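Local coordinates for protein tRNA (Adenine(22)-N(1))-methyltransferase (Mycoplasma capricolum subsp. capricolum, PDB 6QE6) that probably methylates N1 of adenine 22 in tRNA using S-adenosyl-L-methionine, and is held here with the spent cofactor S-adenosyl-L-homocysteine, at residues K125-H128 and N133-I136; N144-A149 and Y154-E159; Y168-E173 and I203-N208; E187-S192 and I234-K239. All coordinates share one frame; numbering follows the deposited sequence.

Interaction 1 (K125-H128 and N133-I136); sequences KNDH and NYII
The phenol of Y134 and the carboxylate of D127 meet as a single polar pair, with the hydroxyl donating a hydrogen bond to OD1. The modelled separation of Y134 OH and D127 OD1, 2.3 Å, is shorter than such a bond normally is, so the exact length is doubtful at this resolution. OD1 arrives at the edge of the ring and near its plane, and the carboxylate is turned 61° from that plane. Because D127 holds CG anti to its own backbone N (chi1 -175°), the acid group reaches back from the loop after helix 117-124 toward strand 133-138. Y134 is set by its strand, whose backbone pairs with I174 at this position, and its side chain packs on L124, L96 and V110. K176 makes a salt bridge to OD1 as well, so one oxygen receives both a neutral and a charged donor. Two such donors would be expected to favour the ionised carboxylate, through which the loop is joined to the strand.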
loop_
_atom_site.group_PDB
_atom_site.type_symbol
_atom_site.label_atom_id
_atom_site.label_comp_id
_atom_site.label_asym_id
_atom_site.label_seq_id
_atom_site.Cartn_x
_atom_site.Cartn_y
_atom_site.Cartn_z
ATOM N N LYS A 125 -1.100 4.141 12.748
ATOM C CA LYS A 125 -1.492 4.710 14.038
ATOM C C LYS A 125 -0.802 6.049 14.314
ATOM O O LYS A 125 -1.360 6.898 15.026
ATOM C CB LYS A 125 -1.208 3.722 15.177
ATOM C CG LYS A 125 -2.043 2.426 15.119
ATOM C CD LYS A 125 -3.512 2.724 14.759
ATOM C CE LYS A 125 -4.082 1.733 13.722
ATOM N NZ LYS A 125 -4.300 0.325 14.250
ATOM N N ASN A 126 0.396 6.264 13.763
ATOM C CA ASN A 126 1.114 7.524 13.912
ATOM C C ASN A 126 0.929 8.447 12.716
ATOM O O ASN A 126 1.827 9.239 12.402
ATOM C CB ASN A 126 2.598 7.276 14.145
ATOM C CG ASN A 126 2.881 6.838 15.550
ATOM O OD1 ASN A 126 2.165 7.218 16.467
ATOM N ND2 ASN A 126 3.915 6.024 15.732
ATOM N N ASP A 127 -0.213 8.360 12.037
ATOM C CA ASP A 127 -0.523 9.340 11.008
ATOM C C ASP A 127 -0.484 10.741 11.615
ATOM O O ASP A 127 -0.843 10.951 12.776
ATOM C CB ASP A 127 -1.893 9.038 10.391
ATOM C CG ASP A 127 -2.238 9.948 9.208
ATOM O OD1 ASP A 127 -1.328 10.373 8.455
ATOM O OD2 ASP A 127 -3.446 10.228 9.028
ATOM N N HIS A 128 -0.029 11.700 10.826
ATOM C CA HIS A 128 0.296 13.022 11.320
ATOM C C HIS A 128 -0.247 14.037 10.330
ATOM O O HIS A 128 -0.399 13.745 9.138
ATOM C CB HIS A 128 1.820 13.150 11.513
ATOM C CG HIS A 128 2.243 14.332 12.325
ATOM N ND1 HIS A 128 2.263 15.618 11.817
ATOM C CD2 HIS A 128 2.708 14.420 13.595
ATOM C CE1 HIS A 128 2.690 16.449 12.752
ATOM N NE2 HIS A 128 2.968 15.749 13.839
ATOM N N ASN A 133 -0.944 12.473 1.757
ATOM C CA ASN A 133 -1.381 11.342 0.950
ATOM C C ASN A 133 -0.524 10.130 1.263
ATOM O O ASN A 133 0.658 10.255 1.577
ATOM C CB ASN A 133 -1.273 11.580 -0.556
ATOM C CG ASN A 133 -2.027 12.780 -1.015
ATOM O OD1 ASN A 133 -3.233 12.716 -1.265
ATOM N ND2 ASN A 133 -1.318 13.893 -1.161
ATOM N N TYR A 134 -1.133 8.956 1.162
ATOM C CA TYR A 134 -0.412 7.703 1.231
ATOM C C TYR A 134 -0.527 7.012 -0.109
ATOM O O TYR A 134 -1.592 7.029 -0.735
ATOM C CB TYR A 134 -0.961 6.785 2.322
ATOM C CG TYR A 134 -0.698 7.294 3.710
ATOM C CD1 TYR A 134 0.496 7.000 4.359
ATOM C CD2 TYR A 134 -1.636 8.086 4.370
ATOM C CE1 TYR A 134 0.749 7.471 5.618
ATOM C CE2 TYR A 134 -1.392 8.555 5.637
ATOM C CZ TYR A 134 -0.204 8.248 6.258
ATOM O OH TYR A 134 0.039 8.715 7.526
ATOM N N ILE A 135 0.570 6.415 -0.549
ATOM C CA ILE A 135 0.515 5.347 -1.533
ATOM C C ILE A 135 1.072 4.104 -0.866
ATOM O O ILE A 135 2.239 4.081 -0.455
ATOM C CB ILE A 135 1.289 5.686 -2.812
ATOM C CG1 ILE A 135 0.814 7.035 -3.365
ATOM C CG2 ILE A 135 1.148 4.535 -3.828
ATOM C CD1 ILE A 135 1.674 7.548 -4.464
ATOM N N ILE A 136 0.244 3.074 -0.757
ATOM C CA ILE A 136 0.621 1.829 -0.110
ATOM C C ILE A 136 0.595 0.699 -1.135
ATOM O O ILE A 136 -0.316 0.610 -1.965
ATOM C CB ILE A 136 -0.309 1.544 1.081
ATOM C CG1 ILE A 136 -0.045 2.594 2.173
ATOM C CG2 ILE A 136 -0.140 0.111 1.565
ATOM C CD1 ILE A 136 -1.278 3.017 2.936
#

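Interaction 2 (N144-A149 and Y154-E159); sequences NLRLWA and YLIKYE
Helix 144-149 and strand 155-159 run at 126° to each other, their axes approaching to 8.9 Å, and the turn between them brings Y154 N within 2.9 Å of A149 O in a hydrogen bond. Beyond this turn, the methyl of A149 rests on I156, with A149 CB 3.7 Å from I156 CG1, while I156 CD1 reaches on to the aliphatic stem of R146. The rings of W148 and Y154 form an offset edge-to-face pair with planes at 64°: the edge of Y154 is directed toward the face of the indole's six-membered ring, and Y154 CE2 lies 3.6 Å from W148 CH2. R146 bends at chi3 (-72°) and swings its guanidinium across E159. R146 NH1 meets the syn lone pair of E159 OE2 at 2.7 Å, almost in the guanidinium plane. R146 NE also bonds to I188 O and E159 OE1 accepts from S192 N, so both charged groups are held by several bonds. This buried salt bridge probably keeps its charges balanced.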
loop_
_atom_site.group_PDB
_atom_site.type_symbol
_atom_site.label_atom_id
_atom_site.label_comp_id
_atom_site.label_asym_id
_atom_site.label_seq_id
_atom_site.Cartn_x
_atom_site.Cartn_y
_atom_site.Cartn_z
ATOM N N ASN A 144 -8.432 -4.021 5.877
ATOM C CA ASN A 144 -8.250 -3.216 7.075
ATOM C C ASN A 144 -7.735 -1.817 6.738
ATOM O O ASN A 144 -8.018 -0.874 7.471
ATOM C CB ASN A 144 -7.311 -3.944 8.054
ATOM C CG ASN A 144 -5.954 -4.394 7.385
ATOM O OD1 ASN A 144 -5.827 -4.402 6.141
ATOM N ND2 ASN A 144 -4.957 -4.777 8.219
ATOM N N LEU A 145 -6.998 -1.650 5.634
ATOM C CA LEU A 145 -6.581 -0.313 5.219
ATOM C C LEU A 145 -7.731 0.488 4.611
ATOM O O LEU A 145 -7.761 1.718 4.742
ATOM C CB LEU A 145 -5.419 -0.387 4.217
ATOM C CG LEU A 145 -4.188 -1.188 4.653
ATOM C CD1 LEU A 145 -2.991 -1.004 3.705
ATOM C CD2 LEU A 145 -3.825 -0.820 6.094
ATOM N N ARG A 146 -8.676 -0.180 3.937
ATOM C CA ARG A 146 -9.819 0.537 3.393
ATOM C C ARG A 146 -10.765 0.971 4.513
ATOM O O ARG A 146 -11.306 2.082 4.485
ATOM C CB ARG A 146 -10.529 -0.333 2.349
ATOM C CG ARG A 146 -9.770 -0.413 1.010
ATOM C CD ARG A 146 -10.555 -1.089 -0.129
ATOM N NE ARG A 146 -10.634 -2.505 0.144
ATOM C CZ ARG A 146 -9.983 -3.459 -0.515
ATOM N NH1 ARG A 146 -9.204 -3.187 -1.554
ATOM N NH2 ARG A 146 -10.145 -4.707 -0.122
ATOM N N LEU A 147 -10.949 0.109 5.517
ATOM C CA LEU A 147 -11.733 0.462 6.694
ATOM C C LEU A 147 -11.139 1.673 7.393
ATOM O O LEU A 147 -11.862 2.578 7.825
ATOM C CB LEU A 147 -11.765 -0.731 7.649
ATOM C CG LEU A 147 -12.984 -1.065 8.511
ATOM C CD1 LEU A 147 -14.294 -0.633 7.850
ATOM C CD2 LEU A 147 -12.987 -2.577 8.761
ATOM N N TRP A 148 -9.817 1.684 7.524
ATOM C CA TRP A 148 -9.120 2.823 8.087
ATOM C C TRP A 148 -9.425 4.095 7.303
ATOM O O TRP A 148 -9.828 5.110 7.885
ATOM C CB TRP A 148 -7.625 2.538 8.106
ATOM C CG TRP A 148 -6.847 3.627 8.724
ATOM C CD1 TRP A 148 -6.664 3.846 10.057
ATOM C CD2 TRP A 148 -6.139 4.667 8.041
ATOM N NE1 TRP A 148 -5.882 4.962 10.248
ATOM C CE2 TRP A 148 -5.547 5.487 9.026
ATOM C CE3 TRP A 148 -5.947 4.988 6.695
ATOM C CZ2 TRP A 148 -4.754 6.600 8.704
ATOM C CZ3 TRP A 148 -5.168 6.098 6.378
ATOM C CH2 TRP A 148 -4.584 6.892 7.385
ATOM N N ALA A 149 -9.260 4.056 5.977
ATOM C CA ALA A 149 -9.570 5.236 5.171
ATOM C C ALA A 149 -11.021 5.655 5.352
ATOM O O ALA A 149 -11.312 6.835 5.541
ATOM C CB ALA A 149 -9.275 4.992 3.688
ATOM N N TYR A 154 -11.275 9.583 4.650
ATOM C CA TYR A 154 -10.277 9.879 3.634
ATOM C C TYR A 154 -10.683 9.236 2.309
ATOM O O TYR A 154 -11.210 8.122 2.278
ATOM C CB TYR A 154 -8.897 9.356 4.051
ATOM C CG TYR A 154 -8.344 9.902 5.351
ATOM C CD1 TYR A 154 -8.648 11.196 5.786
ATOM C CD2 TYR A 154 -7.485 9.130 6.135
ATOM C CE1 TYR A 154 -8.124 11.698 6.976
ATOM C CE2 TYR A 154 -6.949 9.623 7.333
ATOM C CZ TYR A 154 -7.271 10.901 7.747
ATOM O OH TYR A 154 -6.741 11.374 8.931
ATOM N N LEU A 155 -10.407 9.936 1.218
ATOM C CA LEU A 155 -10.616 9.386 -0.104
ATOM C C LEU A 155 -9.638 8.244 -0.383
ATOM O O LEU A 155 -8.441 8.335 -0.081
ATOM C CB LEU A 155 -10.450 10.480 -1.146
ATOM C CG LEU A 155 -10.568 10.003 -2.590
ATOM C CD1 LEU A 155 -11.926 9.336 -2.844
ATOM C CD2 LEU A 155 -10.331 11.176 -3.537
ATOM N N ILE A 156 -10.162 7.157 -0.945
ATOM C CA ILE A 156 -9.345 6.151 -1.611
ATOM C C ILE A 156 -9.286 6.569 -3.081
ATOM O O ILE A 156 -10.215 6.319 -3.857
ATOM C CB ILE A 156 -9.915 4.744 -1.407
ATOM C CG1 ILE A 156 -9.883 4.402 0.083
ATOM C CG2 ILE A 156 -9.098 3.723 -2.154
ATOM C CD1 ILE A 156 -10.676 3.163 0.473
ATOM N N LYS A 157 -8.201 7.250 -3.461
ATOM C CA LYS A 157 -8.125 7.844 -4.787
ATOM C C LYS A 157 -7.864 6.814 -5.883
ATOM O O LYS A 157 -8.293 7.009 -7.026
ATOM C CB LYS A 157 -7.027 8.905 -4.834
ATOM C CG LYS A 157 -6.868 9.565 -6.193
ATOM C CD LYS A 157 -6.092 10.871 -6.093
ATOM C CE LYS A 157 -5.685 11.419 -7.473
ATOM N NZ LYS A 157 -4.606 12.486 -7.387
ATOM N N TYR A 158 -7.136 5.747 -5.576
ATOM C CA TYR A 158 -6.738 4.796 -6.599
ATOM C C TYR A 158 -6.412 3.462 -5.945
ATOM O O TYR A 158 -5.801 3.412 -4.872
ATOM C CB TYR A 158 -5.536 5.292 -7.412
ATOM C CG TYR A 158 -5.141 4.360 -8.525
ATOM C CD1 TYR A 158 -5.983 4.156 -9.610
ATOM C CD2 TYR A 158 -3.941 3.651 -8.477
ATOM C CE1 TYR A 158 -5.640 3.297 -10.626
ATOM C CE2 TYR A 158 -3.577 2.757 -9.496
ATOM C CZ TYR A 158 -4.430 2.597 -10.578
ATOM O OH TYR A 158 -4.104 1.746 -11.617
ATOM N N GLU A 159 -6.845 2.391 -6.601
ATOM C CA GLU A 159 -6.472 1.043 -6.232
ATOM C C GLU A 159 -6.142 0.294 -7.498
ATOM O O GLU A 159 -6.641 0.623 -8.579
ATOM C CB GLU A 159 -7.574 0.286 -5.505
ATOM C CG GLU A 159 -8.051 0.911 -4.243
ATOM C CD GLU A 159 -8.988 -0.028 -3.488
ATOM O OE1 GLU A 159 -10.206 0.278 -3.380
ATOM O OE2 GLU A 159 -8.493 -1.081 -3.016
#

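Interaction 3 (Y168-E173 and I203-N208); sequences YYWLIE and ISYLEN
Y205 touches both Y168 and W170 in an aromatic cluster that joins the Rossmann-like methyltransferase sheet to the helical C-terminal part of the chain. The two strand residues are two positions apart, with Y169 between them, so both side chains leave the same side of strand 168-175, and the tyrosine from helix 200-217 enters against them. Its CG lies anti to the backbone N (chi1 175°), which sends the ring outward from the helix toward the strand.

Y205 plays two different roles. Toward Y168 it offers an edge: Y205 CD1 stands 3.5 Å above the Y168 ring plane, displaced toward the rim, and Y205 CE1 comes within 3.5 Å of Y168 CD2. The centroids of these two rings are 4.9 Å apart and the planes meet at 67°, an edge-to-face arrangement in which the side chains slide past one another in opposite directions. Toward W170 it offers a face, met off centre by the edge of the indole's six-membered ring, with the planes nearly perpendicular at 82°. F161, on the neighbouring strand 155-163, adds a fourth ring that touches all three, its ring meeting that of Y168 with the planes nearly parallel and that of W170 edge-to-face. The phenol oxygen finishes the contact: Y205 OH lies near the plane of the indole, at its edge, 3.4 Å from W170 CH2.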
loop_
_atom_site.group_PDB
_atom_site.type_symbol
_atom_site.label_atom_id
_atom_site.label_comp_id
_atom_site.label_asym_id
_atom_site.label_seq_id
_atom_site.Cartn_x
_atom_site.Cartn_y
_atom_site.Cartn_z
ATOM N N TYR A 168 1.315 -11.620 -5.200
ATOM C CA TYR A 168 0.334 -10.577 -5.460
ATOM C C TYR A 168 0.517 -9.387 -4.526
ATOM O O TYR A 168 1.074 -9.491 -3.426
ATOM C CB TYR A 168 -1.084 -11.129 -5.349
ATOM C CG TYR A 168 -1.333 -12.111 -6.445
ATOM C CD1 TYR A 168 -1.513 -11.683 -7.748
ATOM C CD2 TYR A 168 -1.325 -13.474 -6.195
ATOM C CE1 TYR A 168 -1.719 -12.584 -8.778
ATOM C CE2 TYR A 168 -1.526 -14.389 -7.221
ATOM C CZ TYR A 168 -1.725 -13.936 -8.509
ATOM O OH TYR A 168 -1.929 -14.833 -9.530
ATOM N N TYR A 169 0.057 -8.234 -5.003
ATOM C CA TYR A 169 0.247 -6.972 -4.309
ATOM C C TYR A 169 -0.994 -6.106 -4.459
ATOM O O TYR A 169 -1.648 -6.100 -5.508
ATOM C CB TYR A 169 1.459 -6.224 -4.845
ATOM C CG TYR A 169 2.749 -6.957 -4.615
ATOM C CD1 TYR A 169 3.241 -7.857 -5.564
ATOM C CD2 TYR A 169 3.480 -6.750 -3.452
ATOM C CE1 TYR A 169 4.403 -8.516 -5.353
ATOM C CE2 TYR A 169 4.652 -7.411 -3.235
ATOM C CZ TYR A 169 5.108 -8.301 -4.182
ATOM O OH TYR A 169 6.289 -8.967 -3.962
ATOM N N TRP A 170 -1.289 -5.353 -3.408
ATOM C CA TRP A 170 -2.495 -4.544 -3.327
ATOM C C TRP A 170 -2.047 -3.093 -3.236
ATOM O O TRP A 170 -1.457 -2.673 -2.234
ATOM C CB TRP A 170 -3.348 -4.950 -2.122
ATOM C CG TRP A 170 -4.117 -6.268 -2.246
ATOM C CD1 TRP A 170 -5.449 -6.409 -2.493
ATOM C CD2 TRP A 170 -3.603 -7.607 -2.081
ATOM N NE1 TRP A 170 -5.802 -7.741 -2.507
ATOM C CE2 TRP A 170 -4.687 -8.496 -2.263
ATOM C CE3 TRP A 170 -2.335 -8.136 -1.815
ATOM C CZ2 TRP A 170 -4.540 -9.889 -2.175
ATOM C CZ3 TRP A 170 -2.192 -9.500 -1.724
ATOM C CH2 TRP A 170 -3.292 -10.369 -1.904
ATOM N N LEU A 171 -2.300 -2.329 -4.279
ATOM C CA LEU A 171 -1.890 -0.941 -4.290
ATOM C C LEU A 171 -3.103 -0.069 -4.004
ATOM O O LEU A 171 -4.151 -0.237 -4.635
ATOM C CB LEU A 171 -1.245 -0.580 -5.629
ATOM C CG LEU A 171 -0.835 0.880 -5.800
ATOM C CD1 LEU A 171 0.546 1.008 -6.388
ATOM C CD2 LEU A 171 -1.842 1.570 -6.691
ATOM N N ILE A 172 -2.954 0.858 -3.055
ATOM C CA ILE A 172 -4.040 1.730 -2.640
ATOM C C ILE A 172 -3.472 3.120 -2.358
ATOM O O ILE A 172 -2.425 3.261 -1.713
ATOM C CB ILE A 172 -4.796 1.151 -1.419
ATOM C CG1 ILE A 172 -5.937 2.088 -0.982
ATOM C CG2 ILE A 172 -3.834 0.790 -0.286
ATOM C CD1 ILE A 172 -6.831 1.546 0.135
ATOM N N GLU A 173 -4.132 4.142 -2.894
ATOM C CA GLU A 173 -3.734 5.531 -2.721
ATOM C C GLU A 173 -4.810 6.247 -1.910
ATOM O O GLU A 173 -5.992 6.217 -2.267
ATOM C CB GLU A 173 -3.519 6.239 -4.066
ATOM C CG GLU A 173 -3.546 7.772 -3.923
ATOM C CD GLU A 173 -2.922 8.527 -5.100
ATOM O OE1 GLU A 173 -2.786 7.933 -6.197
ATOM O OE2 GLU A 173 -2.576 9.725 -4.929
ATOM N N ILE A 203 -10.195 -10.977 -10.757
ATOM C CA ILE A 203 -11.265 -11.965 -10.713
ATOM C C ILE A 203 -10.675 -13.368 -10.668
ATOM O O ILE A 203 -11.119 -14.222 -9.889
ATOM C CB ILE A 203 -12.225 -11.775 -11.903
ATOM C CG1 ILE A 203 -12.980 -10.450 -11.752
ATOM C CG2 ILE A 203 -13.204 -12.923 -11.977
ATOM C CD1 ILE A 203 -13.719 -10.027 -13.002
ATOM N N SER A 204 -9.636 -13.610 -11.467
ATOM C CA SER A 204 -8.975 -14.911 -11.463
ATOM C C SER A 204 -8.452 -15.254 -10.072
ATOM O O SER A 204 -8.679 -16.360 -9.560
ATOM C CB SER A 204 -7.848 -14.903 -12.483
ATOM O OG SER A 204 -7.251 -16.167 -12.509
ATOM N N TYR A 205 -7.782 -14.290 -9.433
ATOM C CA TYR A 205 -7.298 -14.477 -8.071
ATOM C C TYR A 205 -8.439 -14.818 -7.108
ATOM O O TYR A 205 -8.282 -15.671 -6.224
ATOM C CB TYR A 205 -6.563 -13.215 -7.621
ATOM C CG TYR A 205 -6.112 -13.252 -6.182
ATOM C CD1 TYR A 205 -4.863 -13.775 -5.842
ATOM C CD2 TYR A 205 -6.925 -12.771 -5.166
ATOM C CE1 TYR A 205 -4.440 -13.818 -4.534
ATOM C CE2 TYR A 205 -6.515 -12.815 -3.855
ATOM C CZ TYR A 205 -5.268 -13.334 -3.546
ATOM O OH TYR A 205 -4.852 -13.377 -2.235
ATOM N N LEU A 206 -9.596 -14.155 -7.262
ATOM C CA LEU A 206 -10.701 -14.351 -6.323
ATOM C C LEU A 206 -11.369 -15.706 -6.530
ATOM O O LEU A 206 -11.802 -16.341 -5.562
ATOM C CB LEU A 206 -11.726 -13.222 -6.460
ATOM C CG LEU A 206 -11.271 -11.869 -5.945
ATOM C CD1 LEU A 206 -12.311 -10.799 -6.232
ATOM C CD2 LEU A 206 -10.991 -11.987 -4.451
ATOM N N GLU A 207 -11.483 -16.159 -7.784
ATOM C CA GLU A 207 -11.958 -17.515 -8.017
ATOM C C GLU A 207 -10.996 -18.531 -7.412
ATOM O O GLU A 207 -11.430 -19.528 -6.828
ATOM C CB GLU A 207 -12.170 -17.757 -9.519
ATOM C CG GLU A 207 -12.897 -16.609 -10.198
ATOM C CD GLU A 207 -14.202 -16.989 -10.907
ATOM O OE1 GLU A 207 -15.045 -17.701 -10.304
ATOM O OE2 GLU A 207 -14.405 -16.533 -12.063
ATOM N N ASN A 208 -9.684 -18.266 -7.479
ATOM C CA ASN A 208 -8.751 -19.192 -6.840
ATOM C C ASN A 208 -8.896 -19.171 -5.320
ATOM O O ASN A 208 -8.702 -20.209 -4.666
ATOM C CB ASN A 208 -7.304 -18.894 -7.240
ATOM C CG ASN A 208 -6.335 -20.015 -6.799
ATOM O OD1 ASN A 208 -6.496 -21.183 -7.181
ATOM N ND2 ASN A 208 -5.341 -19.661 -5.979
#

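Interaction 4 (E187-S192 and I234-K239); sequences EIEFGS and INKIRK
The final turn of helix 185-190 is a short bridge between the sheet of the methyltransferase fold and the long helix 225-244 of the C-terminal helical part, and here E189 and F190 bear against K236 and I237. The apolar half is F190 on I237. At the end of the ring, F190 CZ lies 3.5 Å from I237 CG1, and the two side chains cross at about a right angle. The same ring also approaches the helix backbone, F190 CE2 lying 3.8 Å from K236 O. One face of F190 is occupied from its own segment, by E189 CG, 3.2 Å above the ring plane and over its centre.

The polar half is looser. E189 bends at chi2 (107°), which turns its carboxylate off to meet K236, itself kinked at chi2 and chi3. K236 NZ is 3.4 Å from E189 OE1, a salt bridge whose hydrogen bond is weak, and K236 CE is almost as near the same oxygen at 3.5 Å. The carboxylate is better occupied elsewhere: R233 pairs with OE2 and K143 with OE1, so three basic groups gather round one acid, which should help keep it ionised. Beyond the contact, Y202 of helix 200-217 bonds to F190 O, Y240 of helix 225-244 bonds to G191 O and meets the F190 ring, and I237 packs on L206 and I210, so the end of helix 185-190 lies among the long helices.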
loop_
_atom_site.group_PDB
_atom_site.type_symbol
_atom_site.label_atom_id
_atom_site.label_comp_id
_atom_site.label_asym_id
_atom_site.label_seq_id
_atom_site.Cartn_x
_atom_site.Cartn_y
_atom_site.Cartn_z
ATOM N N GLU A 187 -17.343 -3.534 -1.171
ATOM C CA GLU A 187 -16.223 -2.740 -1.669
ATOM C C GLU A 187 -15.164 -2.567 -0.599
ATOM O O GLU A 187 -13.966 -2.604 -0.890
ATOM C CB GLU A 187 -16.708 -1.378 -2.138
ATOM C CG GLU A 187 -17.315 -1.353 -3.498
ATOM C CD GLU A 187 -17.878 0.009 -3.819
ATOM O OE1 GLU A 187 -18.781 0.457 -3.078
ATOM O OE2 GLU A 187 -17.399 0.648 -4.784
ATOM N N ILE A 188 -15.586 -2.365 0.645
ATOM C CA ILE A 188 -14.624 -2.282 1.732
ATOM C C ILE A 188 -13.808 -3.562 1.796
ATOM O O ILE A 188 -12.585 -3.540 2.008
ATOM C CB ILE A 188 -15.353 -1.993 3.054
ATOM C CG1 ILE A 188 -15.981 -0.597 2.997
ATOM C CG2 ILE A 188 -14.408 -2.105 4.216
ATOM C CD1 ILE A 188 -16.493 -0.091 4.336
ATOM N N GLU A 189 -14.461 -4.692 1.536
ATOM C CA GLU A 189 -13.806 -5.982 1.652
ATOM C C GLU A 189 -12.812 -6.208 0.519
ATOM O O GLU A 189 -11.685 -6.653 0.752
ATOM C CB GLU A 189 -14.868 -7.081 1.672
ATOM C CG GLU A 189 -14.273 -8.453 1.738
ATOM C CD GLU A 189 -14.448 -9.075 3.089
ATOM O OE1 GLU A 189 -15.335 -8.582 3.828
ATOM O OE2 GLU A 189 -13.711 -10.044 3.405
ATOM N N PHE A 190 -13.213 -5.906 -0.718
ATOM C CA PHE A 190 -12.478 -6.368 -1.883
ATOM C C PHE A 190 -12.025 -5.279 -2.838
ATOM O O PHE A 190 -11.314 -5.600 -3.800
ATOM C CB PHE A 190 -13.317 -7.363 -2.684
ATOM C CG PHE A 190 -13.737 -8.556 -1.912
ATOM C CD1 PHE A 190 -12.796 -9.473 -1.462
ATOM C CD2 PHE A 190 -15.085 -8.790 -1.652
ATOM C CE1 PHE A 190 -13.188 -10.603 -0.755
ATOM C CE2 PHE A 190 -15.495 -9.928 -0.953
ATOM C CZ PHE A 190 -14.539 -10.837 -0.506
ATOM N N GLY A 191 -12.436 -4.024 -2.634
ATOM C CA GLY A 191 -12.002 -2.936 -3.491
ATOM C C GLY A 191 -13.133 -2.193 -4.178
ATOM O O GLY A 191 -14.056 -2.835 -4.682
ATOM N N SER A 192 -13.083 -0.853 -4.198
ATOM C CA SER A 192 -14.061 -0.058 -4.945
ATOM C C SER A 192 -14.227 -0.594 -6.362
ATOM O O SER A 192 -13.240 -0.773 -7.080
ATOM C CB SER A 192 -13.635 1.419 -5.002
ATOM O OG SER A 192 -13.083 1.891 -3.771
ATOM N N ILE A 234 -16.905 -17.235 1.013
ATOM C CA ILE A 234 -17.076 -17.667 -0.378
ATOM C C ILE A 234 -18.223 -16.919 -1.037
ATOM O O ILE A 234 -18.094 -16.420 -2.159
ATOM C CB ILE A 234 -17.312 -19.186 -0.464
ATOM C CG1 ILE A 234 -16.005 -19.957 -0.330
ATOM C CG2 ILE A 234 -17.983 -19.541 -1.795
ATOM C CD1 ILE A 234 -16.199 -21.377 0.084
ATOM N N ASN A 235 -19.372 -16.854 -0.356
ATOM C CA ASN A 235 -20.536 -16.175 -0.924
ATOM C C ASN A 235 -20.295 -14.684 -1.094
ATOM O O ASN A 235 -20.789 -14.088 -2.058
ATOM C CB ASN A 235 -21.768 -16.393 -0.050
ATOM C CG ASN A 235 -22.229 -17.835 -0.046
ATOM O OD1 ASN A 235 -21.916 -18.608 -0.960
ATOM N ND2 ASN A 235 -22.980 -18.206 0.985
ATOM N N LYS A 236 -19.551 -14.065 -0.173
ATOM C CA LYS A 236 -19.224 -12.656 -0.348
ATOM C C LYS A 236 -18.376 -12.460 -1.595
ATOM O O LYS A 236 -18.658 -11.567 -2.405
ATOM C CB LYS A 236 -18.537 -12.113 0.906
ATOM C CG LYS A 236 -19.514 -11.380 1.825
ATOM C CD LYS A 236 -19.171 -11.479 3.315
ATOM C CE LYS A 236 -17.759 -11.031 3.618
ATOM N NZ LYS A 236 -17.532 -10.850 5.088
ATOM N N ILE A 237 -17.376 -13.333 -1.798
ATOM C CA ILE A 237 -16.508 -13.236 -2.970
ATOM C C ILE A 237 -17.324 -13.397 -4.243
ATOM O O ILE A 237 -17.164 -12.642 -5.213
ATOM C CB ILE A 237 -15.382 -14.288 -2.910
ATOM C CG1 ILE A 237 -14.488 -14.096 -1.684
ATOM C CG2 ILE A 237 -14.550 -14.247 -4.177
ATOM C CD1 ILE A 237 -13.374 -15.116 -1.593
ATOM N N ARG A 238 -18.189 -14.412 -4.266
ATOM C CA ARG A 238 -18.986 -14.680 -5.453
ATOM C C ARG A 238 -19.888 -13.499 -5.776
ATOM O O ARG A 238 -20.073 -13.149 -6.946
ATOM C CB ARG A 238 -19.810 -15.952 -5.244
ATOM C CG ARG A 238 -20.825 -16.196 -6.341
ATOM C CD ARG A 238 -20.118 -16.354 -7.660
ATOM N NE ARG A 238 -19.193 -17.482 -7.602
ATOM C CZ ARG A 238 -18.099 -17.588 -8.354
ATOM N NH1 ARG A 238 -17.780 -16.624 -9.218
ATOM N NH2 ARG A 238 -17.318 -18.658 -8.236
ATOM N N LYS A 239 -20.469 -12.874 -4.752
ATOM C CA LYS A 239 -21.243 -11.665 -4.996
ATOM C C LYS A 239 -20.363 -10.585 -5.608
ATOM O O LYS A 239 -20.704 -10.007 -6.649
ATOM C CB LYS A 239 -21.909 -11.181 -3.699
ATOM C CG LYS A 239 -23.073 -12.064 -3.268
ATOM C CD LYS A 239 -23.855 -11.511 -2.081
ATOM C CE LYS A 239 -24.395 -12.643 -1.189
ATOM N NZ LYS A 239 -24.804 -12.186 0.178
#

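Overall arrangement
Along the chain interaction 1 closes before interaction 2 opens, and interaction 2 before interactions 3 and 4, which alternate. The sheet, with strand order 3-2-1-4-5-7-6 as in class I methyltransferases, takes part in interactions 1, 2 and 3 through strands 133-138, 155-163 and 168-175. Centres of interactions 1 and 2 are about 11 Å apart, those of 1 and 4 about 25 Å. Interactions 3 and 4 have their centres about 11 Å apart, on the same side of the chain's centre, and E207 OE1 and R238 NH1 form a 3.1 Å salt bridge between helices 200-217 and 225-244. The series thus runs from the cofactor-binding fold outward to the C-terminal helices, joining the two parts.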